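Local coordinates for short-chain type dehydrogenase/reductase (Mycobacterium ulcerans, PDB 3SVT), which is a short-chain dehydrogenase/reductase family member and probably catalyses an oxidation or reduction with a nicotinamide cofactor, its substrate being undefined, at residues K25-G30 with N232-L237; A84-A87 with R91-G94; N190-G195 with E228-M233. One frame throughout, in Å; residues are numbered along the deposited sequence.

Interaction 1: K25-G30 with N232-L237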
loop_
_atom_site.group_PDB
_atom_site.type_symbol
_atom_site.label_atom_id
_atom_site.label_comp_id
_atom_site.label_asym_id
_atom_site.label_seq_id
_atom_site.Cartn_x
_atom_site.Cartn_y
_atom_site.Cartn_z
ATOM N N LYS B 25 -29.525 0.108 4.186
ATOM C CA LYS B 25 -30.863 0.552 3.767
ATOM C C LYS B 25 -30.790 1.402 2.489
ATOM O O LYS B 25 -31.595 1.229 1.555
ATOM C CB LYS B 25 -31.528 1.339 4.904
ATOM C CG LYS B 25 -32.963 1.793 4.702
ATOM C CD LYS B 25 -33.425 2.512 6.000
ATOM C CE LYS B 25 -34.764 3.197 5.895
ATOM N NZ LYS B 25 -35.034 4.045 7.127
ATOM N N GLY B 26 -29.807 2.297 2.446
ATOM C CA GLY B 26 -29.569 3.115 1.257
ATOM C C GLY B 26 -29.196 2.291 0.035
ATOM O O GLY B 26 -29.609 2.593 -1.073
ATOM N N VAL B 27 -28.392 1.254 0.231
ATOM C CA VAL B 27 -27.992 0.421 -0.880
ATOM C C VAL B 27 -29.202 -0.358 -1.428
ATOM O O VAL B 27 -29.407 -0.453 -2.648
ATOM C CB VAL B 27 -26.846 -0.556 -0.472
ATOM C CG1 VAL B 27 -26.650 -1.589 -1.551
ATOM C CG2 VAL B 27 -25.533 0.214 -0.181
ATOM N N ALA B 28 -29.990 -0.902 -0.499
ATOM C CA ALA B 28 -31.215 -1.603 -0.806
ATOM C C ALA B 28 -32.219 -0.677 -1.519
ATOM O O ALA B 28 -32.843 -1.059 -2.513
ATOM C CB ALA B 28 -31.831 -2.171 0.500
ATOM N N ALA B 29 -32.332 0.547 -1.015
ATOM C CA ALA B 29 -33.210 1.543 -1.615
ATOM C C ALA B 29 -32.828 1.764 -3.069
ATOM O O ALA B 29 -33.679 1.713 -3.964
ATOM C CB ALA B 29 -33.129 2.860 -0.854
ATOM N N GLY B 30 -31.544 2.042 -3.288
ATOM C CA GLY B 30 -31.010 2.237 -4.628
ATOM C C GLY B 30 -31.334 1.124 -5.603
ATOM O O GLY B 30 -31.769 1.368 -6.733
ATOM N N ASN B 232 -23.970 4.608 -4.295
ATOM C CA ASN B 232 -23.571 4.835 -5.688
ATOM C C ASN B 232 -22.347 3.967 -6.098
ATOM O O ASN B 232 -22.327 3.355 -7.166
ATOM C CB ASN B 232 -23.198 6.311 -5.895
ATOM C CG ASN B 232 -24.401 7.269 -5.901
ATOM O OD1 ASN B 232 -25.533 6.901 -6.218
ATOM N ND2 ASN B 232 -24.121 8.536 -5.586
ATOM N N MET B 233 -21.334 3.929 -5.236
ATOM C CA MET B 233 -20.141 3.106 -5.483
ATOM C C MET B 233 -20.493 1.628 -5.483
ATOM O O MET B 233 -19.970 0.878 -6.306
ATOM C CB MET B 233 -19.058 3.353 -4.424
ATOM C CG MET B 233 -17.776 2.553 -4.638
ATOM S SD MET B 233 -16.843 3.010 -6.107
ATOM C CE MET B 233 -16.092 4.523 -5.481
ATOM N N ALA B 234 -21.343 1.214 -4.544
ATOM C CA ALA B 234 -21.712 -0.190 -4.480
ATOM C C ALA B 234 -22.449 -0.597 -5.740
ATOM O O ALA B 234 -22.153 -1.625 -6.331
ATOM C CB ALA B 234 -22.538 -0.495 -3.232
ATOM N N MET B 235 -23.406 0.228 -6.153
ATOM C CA MET B 235 -24.190 -0.075 -7.345
ATOM C C MET B 235 -23.312 -0.101 -8.588
ATOM O O MET B 235 -23.441 -0.984 -9.447
ATOM C CB MET B 235 -25.363 0.912 -7.499
ATOM C CG MET B 235 -26.439 0.760 -6.411
ATOM S SD MET B 235 -27.797 1.951 -6.488
ATOM C CE MET B 235 -28.444 1.531 -8.079
ATOM N N PHE B 236 -22.405 0.856 -8.699
ATOM C CA PHE B 236 -21.444 0.811 -9.800
ATOM C C PHE B 236 -20.646 -0.487 -9.782
ATOM O O PHE B 236 -20.539 -1.154 -10.805
ATOM C CB PHE B 236 -20.488 2.000 -9.764
ATOM C CG PHE B 236 -19.375 1.900 -10.778
ATOM C CD1 PHE B 236 -19.633 2.032 -12.126
ATOM C CD2 PHE B 236 -18.075 1.632 -10.381
ATOM C CE1 PHE B 236 -18.632 1.904 -13.056
ATOM C CE2 PHE B 236 -17.069 1.515 -11.328
ATOM C CZ PHE B 236 -17.372 1.650 -12.663
ATOM N N LEU B 237 -20.117 -0.873 -8.622
ATOM C CA LEU B 237 -19.345 -2.119 -8.575
ATOM C C LEU B 237 -20.198 -3.393 -8.825
ATOM O O LEU B 237 -19.666 -4.382 -9.297
ATOM C CB LEU B 237 -18.608 -2.266 -7.273
ATOM C CG LEU B 237 -17.470 -1.299 -6.997
ATOM C CD1 LEU B 237 -17.039 -1.470 -5.552
ATOM C CD2 LEU B 237 -16.284 -1.517 -7.977
#
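Met235 reaches from its helix over the backbone of Gly30. Its CG stands anti to the carbonyl carbon (chi1 -68°) and the next bond is fully extended, which carries the sulfur straight out to the other helix; SD ends 3.7 Å from Gly30 CA and equally near Gly30 C. At the last torsion (chi3 62°) the chain bends, laying the methyl alongside the carbonyl, with CE 3.6 Å from Gly30 O. The thioether therefore rests on main chain, and its close approach to an alpha carbon is possible because glycine carries no side chain there. The second point of touch is lighter: one turn earlier on helix 22-33, Val27 CG2 lies 4.3 Å from Ala234 CB, a branch meeting a methyl that points toward it. Val27 and Ala234 are also the closest backbone pair, with CA atoms 7.3 Å apart. Helix 22-33 follows the glycine-rich turn after strand 13-17 that SDR enzymes use for the cofactor, and helix 227-238 is its neighbour on the same face of the Rossmann sheet. The evidence for modest packing is the buried surface, 152 Å² in all, with no polar bond between the segments. Phe9, in a loop, also touches Met235, whereas Phe236 on the same helix stacks its ring on Phe236 of the second subunit.

Interaction 2: A84-A87 with R91-G94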
loop_
_atom_site.group_PDB
_atom_site.type_symbol
_atom_site.label_atom_id
_atom_site.label_comp_id
_atom_site.label_asym_id
_atom_site.label_seq_id
_atom_site.Cartn_x
_atom_site.Cartn_y
_atom_site.Cartn_z
ATOM N N ALA B 84 -32.526 -18.867 0.548
ATOM C CA ALA B 84 -33.801 -18.203 0.296
ATOM C C ALA B 84 -33.691 -17.159 -0.796
ATOM O O ALA B 84 -34.514 -17.110 -1.680
ATOM C CB ALA B 84 -34.297 -17.560 1.560
ATOM N N VAL B 85 -32.665 -16.313 -0.749
ATOM C CA VAL B 85 -32.566 -15.294 -1.778
ATOM C C VAL B 85 -32.301 -15.889 -3.161
ATOM O O VAL B 85 -32.771 -15.381 -4.146
ATOM C CB VAL B 85 -31.564 -14.206 -1.456
ATOM C CG1 VAL B 85 -30.135 -14.742 -1.425
ATOM C CG2 VAL B 85 -31.709 -13.092 -2.494
ATOM N N THR B 86 -31.549 -16.977 -3.209
ATOM C CA THR B 86 -31.225 -17.649 -4.447
ATOM C C THR B 86 -32.423 -18.415 -5.031
ATOM O O THR B 86 -32.649 -18.431 -6.243
ATOM C CB THR B 86 -30.070 -18.624 -4.196
ATOM O OG1 THR B 86 -28.980 -17.914 -3.584
ATOM C CG2 THR B 86 -29.623 -19.276 -5.497
ATOM N N ALA B 87 -33.177 -19.054 -4.146
ATOM C CA ALA B 87 -34.375 -19.794 -4.515
ATOM C C ALA B 87 -35.480 -18.857 -5.015
ATOM O O ALA B 87 -36.389 -19.294 -5.733
ATOM C CB ALA B 87 -34.868 -20.620 -3.332
ATOM N N ARG B 91 -31.381 -17.398 -9.164
ATOM C CA ARG B 91 -30.014 -16.912 -9.295
ATOM C C ARG B 91 -29.754 -15.750 -8.364
ATOM O O ARG B 91 -30.638 -14.948 -8.141
ATOM C CB ARG B 91 -29.741 -16.476 -10.733
ATOM C CG ARG B 91 -28.259 -16.518 -11.090
ATOM C CD ARG B 91 -27.986 -16.157 -12.550
ATOM N NE ARG B 91 -26.657 -15.564 -12.731
ATOM C CZ ARG B 91 -26.153 -15.162 -13.899
ATOM N NH1 ARG B 91 -26.845 -15.315 -15.026
ATOM N NH2 ARG B 91 -24.938 -14.622 -13.942
ATOM N N LEU B 92 -28.541 -15.665 -7.823
ATOM C CA LEU B 92 -28.130 -14.551 -6.959
ATOM C C LEU B 92 -27.071 -13.772 -7.718
ATOM O O LEU B 92 -25.986 -14.288 -7.979
ATOM C CB LEU B 92 -27.592 -15.038 -5.608
ATOM C CG LEU B 92 -27.006 -13.968 -4.667
ATOM C CD1 LEU B 92 -28.081 -13.008 -4.168
ATOM C CD2 LEU B 92 -26.301 -14.609 -3.489
ATOM N N HIS B 93 -27.406 -12.540 -8.091
ATOM C CA HIS B 93 -26.548 -11.711 -8.927
ATOM C C HIS B 93 -25.480 -10.985 -8.121
ATOM O O HIS B 93 -24.440 -10.611 -8.651
ATOM C CB HIS B 93 -27.391 -10.714 -9.717
ATOM C CG HIS B 93 -28.218 -11.365 -10.772
ATOM N ND1 HIS B 93 -29.475 -11.876 -10.524
ATOM C CD2 HIS B 93 -27.928 -11.680 -12.059
ATOM C CE1 HIS B 93 -29.948 -12.426 -11.631
ATOM N NE2 HIS B 93 -29.027 -12.321 -12.574
ATOM N N GLY B 94 -25.722 -10.756 -6.848
ATOM C CA GLY B 94 -24.711 -10.050 -6.084
ATOM C C GLY B 94 -25.055 -9.868 -4.639
ATOM O O GLY B 94 -26.159 -10.190 -4.207
HETATM O O HOH W 1 -33.232 -15.490 -7.075
#
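The backbones come closest at Thr86 and Leu92, their CA atoms 5.0 Å apart where the last turns of helix 75-89 give way to an extended chain. Thr86 O and Arg91 N come within 3.3 Å, but the angle is too poor for a hydrogen bond. A water sits between the chains, 3.0 Å from Val85 O and 2.9 Å from Arg91 O, placed to donate to either carbonyl. Leu92 supplies the apolar link. With CG anti to the backbone N (chi1 174°), it directs CD1 into the fork of Val85, 3.8 Å from CG1 and 4.0 Å from CG2, the two side chains crossing at about a right angle. Its CB meets Thr86 OG1 at 3.8 Å; that hydroxyl is hydrogen-bonded to Val82 O, one turn back in its own helix. On the sheet side, Val85 touches Thr13 and Met39, and Leu92 touches Leu15. The contact packs the turn from helix 75-89 into strand 94-97: this helix returns the chain from strand 64-69 at the edge of the sheet to a place beside strand 13-17, the beta-alpha-beta crossover that carries the chain from one half of a Rossmann sheet to the other.

Interaction 3: N190-G195 with E228-M233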
loop_
_atom_site.group_PDB
_atom_site.type_symbol
_atom_site.label_atom_id
_atom_site.label_comp_id
_atom_site.label_asym_id
_atom_site.label_seq_id
_atom_site.Cartn_x
_atom_site.Cartn_y
_atom_site.Cartn_z
ATOM N N ASN B 190 -14.918 -7.022 -4.257
ATOM C CA ASN B 190 -14.300 -5.730 -3.998
ATOM C C ASN B 190 -14.705 -5.212 -2.620
ATOM O O ASN B 190 -15.731 -5.630 -2.065
ATOM C CB ASN B 190 -14.711 -4.692 -5.071
ATOM C CG ASN B 190 -14.253 -5.056 -6.477
ATOM O OD1 ASN B 190 -13.083 -4.934 -6.793
ATOM N ND2 ASN B 190 -15.188 -5.463 -7.335
ATOM N N SER B 191 -13.904 -4.296 -2.078
ATOM C CA SER B 191 -14.208 -3.630 -0.806
ATOM C C SER B 191 -14.380 -2.117 -1.015
ATOM O O SER B 191 -13.656 -1.493 -1.788
ATOM C CB SER B 191 -13.118 -3.883 0.230
ATOM O OG SER B 191 -13.347 -3.077 1.377
ATOM N N ILE B 192 -15.353 -1.544 -0.310
ATOM C CA ILE B 192 -15.489 -0.121 -0.153
ATOM C C ILE B 192 -15.143 0.291 1.290
ATOM O O ILE B 192 -15.712 -0.269 2.229
ATOM C CB ILE B 192 -16.930 0.353 -0.472
ATOM C CG1 ILE B 192 -17.337 -0.066 -1.899
ATOM C CG2 ILE B 192 -17.057 1.855 -0.289
ATOM C CD1 ILE B 192 -18.795 0.087 -2.167
ATOM N N ARG B 193 -14.273 1.294 1.455
ATOM C CA ARG B 193 -13.977 1.871 2.776
ATOM C C ARG B 193 -14.548 3.288 2.893
ATOM O O ARG B 193 -13.895 4.232 2.449
ATOM C CB ARG B 193 -12.465 1.985 2.962
ATOM C CG ARG B 193 -11.704 0.653 3.133
ATOM C CD ARG B 193 -10.219 1.018 3.059
ATOM N NE ARG B 193 -9.281 -0.031 3.370
ATOM C CZ ARG B 193 -8.017 -0.059 2.922
ATOM N NH1 ARG B 193 -7.536 0.860 2.081
ATOM N NH2 ARG B 193 -7.247 -1.044 3.285
ATOM N N PRO B 194 -15.753 3.441 3.455
ATOM C CA PRO B 194 -16.309 4.764 3.660
ATOM C C PRO B 194 -15.583 5.548 4.740
ATOM O O PRO B 194 -15.058 4.958 5.687
ATOM C CB PRO B 194 -17.750 4.494 4.114
ATOM C CG PRO B 194 -17.956 3.047 4.086
ATOM C CD PRO B 194 -16.676 2.365 3.851
ATOM N N GLY B 195 -15.561 6.867 4.607
ATOM C CA GLY B 195 -15.029 7.733 5.651
ATOM C C GLY B 195 -16.163 8.096 6.610
ATOM O O GLY B 195 -16.954 7.250 7.012
ATOM N N GLU B 228 -25.873 7.960 0.243
ATOM C CA GLU B 228 -25.958 7.852 -1.214
ATOM C C GLU B 228 -24.584 7.751 -1.860
ATOM O O GLU B 228 -24.436 7.075 -2.872
ATOM C CB GLU B 228 -26.720 9.041 -1.794
ATOM C CG GLU B 228 -28.119 9.217 -1.211
ATOM C CD GLU B 228 -28.129 9.714 0.250
ATOM O OE1 GLU B 228 -27.430 10.679 0.603
ATOM O OE2 GLU B 228 -28.825 9.122 1.076
ATOM N N ASP B 229 -23.571 8.395 -1.280
ATOM C CA ASP B 229 -22.222 8.320 -1.817
ATOM C C ASP B 229 -21.746 6.844 -1.828
ATOM O O ASP B 229 -21.133 6.384 -2.801
ATOM C CB ASP B 229 -21.222 9.144 -1.019
ATOM C CG ASP B 229 -21.545 10.632 -0.964
ATOM O OD1 ASP B 229 -22.012 11.203 -1.985
ATOM O OD2 ASP B 229 -21.268 11.253 0.112
ATOM N N VAL B 230 -21.996 6.123 -0.729
ATOM C CA VAL B 230 -21.554 4.729 -0.643
ATOM C C VAL B 230 -22.447 3.836 -1.538
ATOM O O VAL B 230 -21.943 2.948 -2.204
ATOM C CB VAL B 230 -21.570 4.213 0.799
ATOM C CG1 VAL B 230 -21.046 2.758 0.844
ATOM C CG2 VAL B 230 -20.740 5.163 1.740
ATOM N N ALA B 231 -23.754 4.102 -1.547
ATOM C CA ALA B 231 -24.707 3.334 -2.365
ATOM C C ALA B 231 -24.347 3.418 -3.839
ATOM O O ALA B 231 -24.408 2.430 -4.542
ATOM C CB ALA B 231 -26.149 3.831 -2.133
ATOM N N ASN B 232 -23.970 4.608 -4.295
ATOM C CA ASN B 232 -23.571 4.835 -5.688
ATOM C C ASN B 232 -22.347 3.967 -6.098
ATOM O O ASN B 232 -22.327 3.355 -7.166
ATOM C CB ASN B 232 -23.198 6.311 -5.895
ATOM C CG ASN B 232 -24.401 7.269 -5.901
ATOM O OD1 ASN B 232 -25.533 6.901 -6.218
ATOM N ND2 ASN B 232 -24.121 8.536 -5.586
ATOM N N MET B 233 -21.334 3.929 -5.236
ATOM C CA MET B 233 -20.141 3.106 -5.483
ATOM C C MET B 233 -20.493 1.628 -5.483
ATOM O O MET B 233 -19.970 0.878 -6.306
ATOM C CB MET B 233 -19.058 3.353 -4.424
ATOM C CG MET B 233 -17.776 2.553 -4.638
ATOM S SD MET B 233 -16.843 3.010 -6.107
ATOM C CE MET B 233 -16.092 4.523 -5.481
#
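Ile192 is the main bump on the strand, and the helix receives it between Val230 and Met233, one turn apart. Its CD1 lies 3.6 Å from Met233 CG, the two chains slanting across each other, while the CG2 branch turns to the other side and comes to 4.2 Å from Val230 CG1. Met233 can offer this flank because CG is anti to the backbone N and the chain then bends at chi2 (67°), taking the sulfur beyond Ile192; the side chain also touches Ile250 and Val252. Ala234 and Leu237 also touch Ile192, so four side chains of one helical face line its helix-facing side. The helix and strand segments run antiparallel, at 166° with axes 9.8 Å apart, as in the alpha/beta layering of the Rossmann fold; helix 227-238 lies over strand 187-198 before the chain enters its neighbour, strand 249-252. Val230 is the reciprocal bump: its forked tip sits over the dip between Ile192 and Pro194, two alternate residues of the strand that both point to the helix, and CG2 reaches 3.9 Å from Pro194 CB. Ile149 of strand 144-149 touches Ile192, Pro194 and Val230, extending the apolar layer under the helix.

Overall arrangement
Interactions 1 and 3 meet on helix 227-238: their centres are 8 Å apart, they share Asn232 and Met233, and Ala231 touches both Gly26 and Val27. One side of that helix thus packs on helix 22-33 and another on strand 187-198, while the second subunit packs on helix 227-238 from outside. Interaction 2 stands apart, its centre about 17 Å from that of interaction 1 and 22 Å from that of interaction 3. Along the chain, residues 84-94 fall within the long loop closed by interaction 1 and precede interaction 3. All three belong to one Rossmann-type unit built on a single parallel sheet: interaction 1 pairs two helices on one face, interaction 3 seats one of them on a strand, and interaction 2 leads into strand 94-97.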